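Local coordinates for protein Lys-gingipain catalytic subunit (PDB 6I9A) that acts as a secreted cysteine endopeptidase that cleaves proteins such as haemoglobin, collagen and immunoglobulins, strongly preferring lysine at the P1 position, at residues A[31-43]-A[399-411]. Numbering follows the deposited sequence.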
loop_
_atom_site.group_PDB
_atom_site.type_symbol
_atom_site.label_atom_id
_atom_site.label_comp_id
_atom_site.label_asym_id
_atom_site.label_seq_id
_atom_site.Cartn_x
_atom_site.Cartn_y
_atom_site.Cartn_z
ATOM N N TRP A 31 -0.013 -11.612 -11.472
ATOM C CA TRP A 31 0.409 -10.441 -10.689
ATOM C C TRP A 31 1.889 -10.173 -10.968
ATOM O O TRP A 31 2.270 -9.007 -11.214
ATOM C CB TRP A 31 0.155 -10.737 -9.211
ATOM C CG TRP A 31 0.414 -9.607 -8.257
ATOM C CD1 TRP A 31 -0.432 -8.564 -7.953
ATOM C CD2 TRP A 31 1.548 -9.468 -7.381
ATOM N NE1 TRP A 31 0.114 -7.797 -6.936
ATOM C CE2 TRP A 31 1.315 -8.345 -6.563
ATOM C CE3 TRP A 31 2.726 -10.205 -7.192
ATOM C CZ2 TRP A 31 2.220 -7.931 -5.584
ATOM C CZ3 TRP A 31 3.626 -9.811 -6.214
ATOM C CH2 TRP A 31 3.378 -8.673 -5.428
ATOM N N LEU A 32 2.732 -11.210 -10.968
ATOM C CA LEU A 32 4.152 -11.008 -11.295
ATOM C C LEU A 32 4.340 -10.484 -12.718
ATOM O O LEU A 32 5.181 -9.613 -12.966
ATOM C CB LEU A 32 4.913 -12.346 -11.134
ATOM C CG LEU A 32 4.910 -12.918 -9.713
ATOM C CD1 LEU A 32 5.465 -14.319 -9.734
ATOM C CD2 LEU A 32 5.622 -11.996 -8.696
ATOM N N THR A 33 3.545 -10.970 -13.656
ATOM C CA THR A 33 3.638 -10.510 -15.053
ATOM C C THR A 33 3.408 -9.005 -15.114
ATOM O O THR A 33 4.168 -8.257 -15.723
ATOM C CB THR A 33 2.667 -11.260 -15.936
ATOM O OG1 THR A 33 3.051 -12.642 -15.954
ATOM C CG2 THR A 33 2.594 -10.696 -17.351
ATOM N N TRP A 34 2.310 -8.541 -14.486
ATOM C CA TRP A 34 1.984 -7.103 -14.489
ATOM C C TRP A 34 3.032 -6.269 -13.760
ATOM O O TRP A 34 3.420 -5.213 -14.241
ATOM C CB TRP A 34 0.592 -6.889 -13.921
ATOM C CG TRP A 34 0.261 -5.469 -13.589
ATOM C CD1 TRP A 34 -0.037 -5.002 -12.338
ATOM C CD2 TRP A 34 0.263 -4.321 -14.452
ATOM N NE1 TRP A 34 -0.310 -3.666 -12.378
ATOM C CE2 TRP A 34 -0.119 -3.212 -13.662
ATOM C CE3 TRP A 34 0.511 -4.122 -15.833
ATOM C CZ2 TRP A 34 -0.226 -1.926 -14.191
ATOM C CZ3 TRP A 34 0.418 -2.840 -16.339
ATOM C CH2 TRP A 34 0.037 -1.765 -15.538
ATOM N N LYS A 35 3.522 -6.738 -12.585
ATOM C CA LYS A 35 4.537 -5.961 -11.882
ATOM C C LYS A 35 5.799 -5.814 -12.733
ATOM O O LYS A 35 6.386 -4.748 -12.788
ATOM C CB LYS A 35 4.873 -6.591 -10.528
ATOM C CG LYS A 35 3.698 -6.573 -9.528
ATOM C CD LYS A 35 3.042 -5.178 -9.302
ATOM C CE LYS A 35 2.044 -5.297 -8.184
ATOM N NZ LYS A 35 1.397 -4.014 -7.840
ATOM N N ALA A 36 6.199 -6.891 -13.472
ATOM C CA ALA A 36 7.383 -6.760 -14.369
ATOM C C ALA A 36 7.054 -5.775 -15.486
ATOM O O ALA A 36 7.862 -4.894 -15.816
ATOM C CB ALA A 36 7.742 -8.112 -14.966
ATOM N N GLN A 37 5.843 -5.877 -16.065
ATOM C CA GLN A 37 5.468 -4.987 -17.159
ATOM C C GLN A 37 5.494 -3.516 -16.763
ATOM O O GLN A 37 5.845 -2.647 -17.581
ATOM C CB GLN A 37 4.071 -5.362 -17.688
ATOM C CG GLN A 37 4.109 -6.657 -18.470
ATOM C CD GLN A 37 2.733 -7.187 -18.779
ATOM O OE1 GLN A 37 1.751 -6.877 -18.106
ATOM N NE2 GLN A 37 2.645 -8.020 -19.829
ATOM N N LYS A 38 5.108 -3.209 -15.515
ATOM C CA LYS A 38 5.099 -1.816 -15.097
ATOM C C LYS A 38 6.469 -1.365 -14.547
ATOM O O LYS A 38 6.603 -0.229 -14.102
ATOM C CB LYS A 38 3.976 -1.536 -14.089
ATOM C CG LYS A 38 4.246 -2.123 -12.687
ATOM C CD LYS A 38 2.968 -2.264 -11.834
ATOM C CE LYS A 38 2.194 -0.966 -11.638
ATOM N NZ LYS A 38 2.942 0.054 -10.824
ATOM N N GLY A 39 7.482 -2.215 -14.644
ATOM C CA GLY A 39 8.840 -1.790 -14.336
ATOM C C GLY A 39 9.431 -2.240 -13.028
ATOM O O GLY A 39 10.437 -1.680 -12.559
ATOM N N PHE A 40 8.846 -3.303 -12.401
ATOM C CA PHE A 40 9.445 -3.831 -11.166
ATOM C C PHE A 40 10.414 -4.932 -11.534
ATOM O O PHE A 40 10.036 -5.908 -12.210
ATOM C CB PHE A 40 8.395 -4.404 -10.233
ATOM C CG PHE A 40 7.471 -3.450 -9.511
ATOM C CD1 PHE A 40 7.152 -2.203 -10.037
ATOM C CD2 PHE A 40 6.877 -3.823 -8.311
ATOM C CE1 PHE A 40 6.286 -1.325 -9.337
ATOM C CE2 PHE A 40 5.943 -2.974 -7.671
ATOM C CZ PHE A 40 5.717 -1.728 -8.153
ATOM N N TYR A 41 11.652 -4.819 -11.057
ATOM C CA TYR A 41 12.629 -5.932 -11.119
ATOM C C TYR A 41 12.303 -6.858 -9.974
ATOM O O TYR A 41 12.463 -6.488 -8.800
ATOM C CB TYR A 41 14.038 -5.367 -10.996
ATOM C CG TYR A 41 14.508 -4.741 -12.294
ATOM C CD1 TYR A 41 14.993 -5.527 -13.333
ATOM C CD2 TYR A 41 14.411 -3.374 -12.504
ATOM C CE1 TYR A 41 15.415 -4.957 -14.534
ATOM C CE2 TYR A 41 14.850 -2.784 -13.688
ATOM C CZ TYR A 41 15.334 -3.586 -14.713
ATOM O OH TYR A 41 15.721 -3.001 -15.877
ATOM N N LEU A 42 11.819 -8.050 -10.293
ATOM C CA LEU A 42 11.336 -9.013 -9.316
ATOM C C LEU A 42 12.344 -10.078 -9.012
ATOM O O LEU A 42 12.966 -10.609 -9.936
ATOM C CB LEU A 42 10.114 -9.708 -9.913
ATOM C CG LEU A 42 8.917 -8.761 -10.214
ATOM C CD1 LEU A 42 7.869 -9.512 -11.020
ATOM C CD2 LEU A 42 8.287 -8.199 -8.929
ATOM N N ASP A 43 12.490 -10.434 -7.745
ATOM C CA ASP A 43 13.326 -11.550 -7.314
ATOM C C ASP A 43 12.362 -12.438 -6.546
ATOM O O ASP A 43 11.925 -12.101 -5.435
ATOM C CB ASP A 43 14.481 -11.038 -6.457
ATOM C CG ASP A 43 15.530 -12.072 -6.123
ATOM O OD1 ASP A 43 15.498 -13.185 -6.720
ATOM O OD2 ASP A 43 16.371 -11.775 -5.255
ATOM N N TYR A 399 7.267 6.882 -15.054
ATOM C CA TYR A 399 8.149 5.707 -15.064
ATOM C C TYR A 399 7.790 4.859 -16.269
ATOM O O TYR A 399 6.636 4.439 -16.433
ATOM C CB TYR A 399 7.960 4.973 -13.748
ATOM C CG TYR A 399 8.894 3.812 -13.499
ATOM C CD1 TYR A 399 10.289 3.968 -13.570
ATOM C CD2 TYR A 399 8.404 2.589 -13.046
ATOM C CE1 TYR A 399 11.150 2.926 -13.209
ATOM C CE2 TYR A 399 9.253 1.545 -12.697
ATOM C CZ TYR A 399 10.621 1.727 -12.767
ATOM O OH TYR A 399 11.444 0.704 -12.367
ATOM N N VAL A 400 8.819 4.623 -17.110
ATOM C CA VAL A 400 8.643 3.899 -18.366
ATOM C C VAL A 400 9.309 2.544 -18.284
ATOM O O VAL A 400 10.472 2.464 -17.876
ATOM C CB VAL A 400 9.229 4.742 -19.523
ATOM C CG1 VAL A 400 8.998 4.044 -20.865
ATOM C CG2 VAL A 400 8.652 6.168 -19.548
ATOM N N ALA A 401 8.623 1.504 -18.745
ATOM C CA ALA A 401 9.154 0.140 -18.685
ATOM C C ALA A 401 8.946 -0.521 -20.010
ATOM O O ALA A 401 7.841 -0.505 -20.562
ATOM C CB ALA A 401 8.451 -0.677 -17.593
ATOM N N ILE A 402 9.991 -1.208 -20.510
ATOM C CA ILE A 402 9.931 -2.004 -21.725
ATOM C C ILE A 402 10.070 -3.468 -21.328
ATOM O O ILE A 402 11.009 -3.817 -20.621
ATOM C CB ILE A 402 11.007 -1.584 -22.734
ATOM C CG1 ILE A 402 10.806 -0.110 -23.164
ATOM C CG2 ILE A 402 10.990 -2.533 -23.965
ATOM C CD1 ILE A 402 11.933 0.409 -24.074
ATOM N N SER A 403 9.152 -4.317 -21.803
ATOM C CA SER A 403 9.147 -5.730 -21.429
ATOM C C SER A 403 8.632 -6.563 -22.592
ATOM O O SER A 403 8.140 -6.043 -23.584
ATOM C CB SER A 403 8.279 -5.953 -20.181
ATOM O OG SER A 403 6.905 -5.738 -20.457
ATOM N N LYS A 404 8.744 -7.893 -22.445
ATOM C CA LYS A 404 8.126 -8.829 -23.373
ATOM C C LYS A 404 7.919 -10.154 -22.664
ATOM O O LYS A 404 8.790 -10.582 -21.912
ATOM C CB LYS A 404 8.963 -9.015 -24.648
ATOM C CG LYS A 404 8.170 -9.715 -25.780
ATOM C CD LYS A 404 8.942 -9.760 -27.106
ATOM C CE LYS A 404 10.212 -10.587 -27.030
ATOM N NZ LYS A 404 9.913 -12.034 -26.883
ATOM N N ASP A 405 6.726 -10.733 -22.822
ATOM C CA ASP A 405 6.381 -12.019 -22.197
ATOM C C ASP A 405 6.536 -11.980 -20.670
ATOM O O ASP A 405 6.928 -12.963 -20.066
ATOM C CB ASP A 405 7.257 -13.174 -22.763
ATOM C CG ASP A 405 7.446 -13.182 -24.257
ATOM O OD1 ASP A 405 6.449 -13.319 -24.973
ATOM O OD2 ASP A 405 8.609 -13.030 -24.706
ATOM N N GLY A 406 6.292 -10.816 -20.046
ATOM C CA GLY A 406 6.420 -10.712 -18.593
ATOM C C GLY A 406 7.832 -10.639 -18.080
ATOM O O GLY A 406 8.079 -10.705 -16.864
ATOM N N VAL A 407 8.808 -10.456 -19.019
ATOM C CA VAL A 407 10.200 -10.271 -18.642
ATOM C C VAL A 407 10.543 -8.796 -18.837
ATOM O O VAL A 407 10.324 -8.258 -19.925
ATOM C CB VAL A 407 11.141 -11.158 -19.502
ATOM C CG1 VAL A 407 12.628 -10.865 -19.199
ATOM C CG2 VAL A 407 10.800 -12.653 -19.348
ATOM N N LEU A 408 11.032 -8.142 -17.793
ATOM C CA LEU A 408 11.376 -6.732 -17.867
ATOM C C LEU A 408 12.729 -6.580 -18.542
ATOM O O LEU A 408 13.715 -7.167 -18.084
ATOM C CB LEU A 408 11.399 -6.172 -16.449
ATOM C CG LEU A 408 11.740 -4.711 -16.311
ATOM C CD1 LEU A 408 10.793 -3.805 -17.126
ATOM C CD2 LEU A 408 11.685 -4.312 -14.848
ATOM N N TYR A 409 12.807 -5.666 -19.533
ATOM C CA TYR A 409 14.075 -5.443 -20.253
ATOM C C TYR A 409 14.706 -4.117 -19.873
ATOM O O TYR A 409 15.930 -3.981 -19.938
ATOM C CB TYR A 409 13.824 -5.439 -21.789
ATOM C CG TYR A 409 13.621 -6.800 -22.432
ATOM C CD1 TYR A 409 12.569 -7.640 -22.046
ATOM C CD2 TYR A 409 14.408 -7.197 -23.515
ATOM C CE1 TYR A 409 12.335 -8.850 -22.693
ATOM C CE2 TYR A 409 14.148 -8.377 -24.192
ATOM C CZ TYR A 409 13.133 -9.210 -23.763
ATOM O OH TYR A 409 12.912 -10.412 -24.392
ATOM N N GLY A 410 13.925 -3.089 -19.509
ATOM C CA GLY A 410 14.534 -1.814 -19.195
ATOM C C GLY A 410 13.542 -0.857 -18.592
ATOM O O GLY A 410 12.334 -0.991 -18.802
ATOM N N THR A 411 14.060 0.119 -17.860
ATOM C CA THR A 411 13.234 1.155 -17.225
ATOM C C THR A 411 13.909 2.504 -17.287
ATOM O O THR A 411 15.152 2.593 -17.350
ATOM C CB THR A 411 12.939 0.827 -15.743
ATOM O OG1 THR A 411 14.127 0.934 -14.957
ATOM C CG2 THR A 411 12.320 -0.541 -15.534
HETATM O O HOH W 1 7.022 -11.509 -14.366
HETATM O O HOH W 2 6.414 -3.121 -20.212
HETATM O O HOH W 3 5.566 -8.189 -21.111
HETATM O O HOH W 4 5.488 1.948 -15.560
HETATM O O HOH W 5 16.487 -0.356 -15.773
#
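Leu408 CD2 sits over one face of the Tyr41 ring, 3.5 Å from the ring centroid and 3° off the normal, which qualifies as a CH-pi contact placed almost exactly at the ring centre. With CG trans to the backbone N, the leucine reaches over to the other segment and its two methyls separate: CD2 meets the tyrosine, while CD1 lies 3.4 Å from Ala36 O at the end of the helix. The Tyr41 hydroxyl, at the far end of the ring, lies 3.7 Å from Gly410 CA, shares water 5 with Thr411 OG1 and is also hydrogen-bonded to Thr425 OG1. Gly39, at positive phi, is the C-prime residue of a Schellman motif that ends helix 25-37, evidenced by bonds from Phe40 N to Lys35 O and from Gly39 N to Ala36 O. This helix end and the edge strand 40-46 of the catalytic domain's parallel sheet pack against the hairpin 399-411 of the C-terminal Ig-like domain. Ala401 CB presses on Gly39 CA at 3.5 Å, closer than usual for two carbons. Tyr399 OH donates to Gly39 O over 2.6 Å; the donor stands 24° out of the carbonyl plane, and the C=O...O angle is 139°. Val14 N also bonds to this hydroxyl, so strand 14-20 shares in fixing the phenol. Toward the type I' turn, Ala36 CB abuts Gly406 O at 3.2 Å, and Gln37 CG runs past Ser403 OG. Water 3 accepts from both Gln37 NE2 and Gly406 N and also bonds Ser403 OG, while water 1 donates to Gly406 O and, weakly, to Leu32 O.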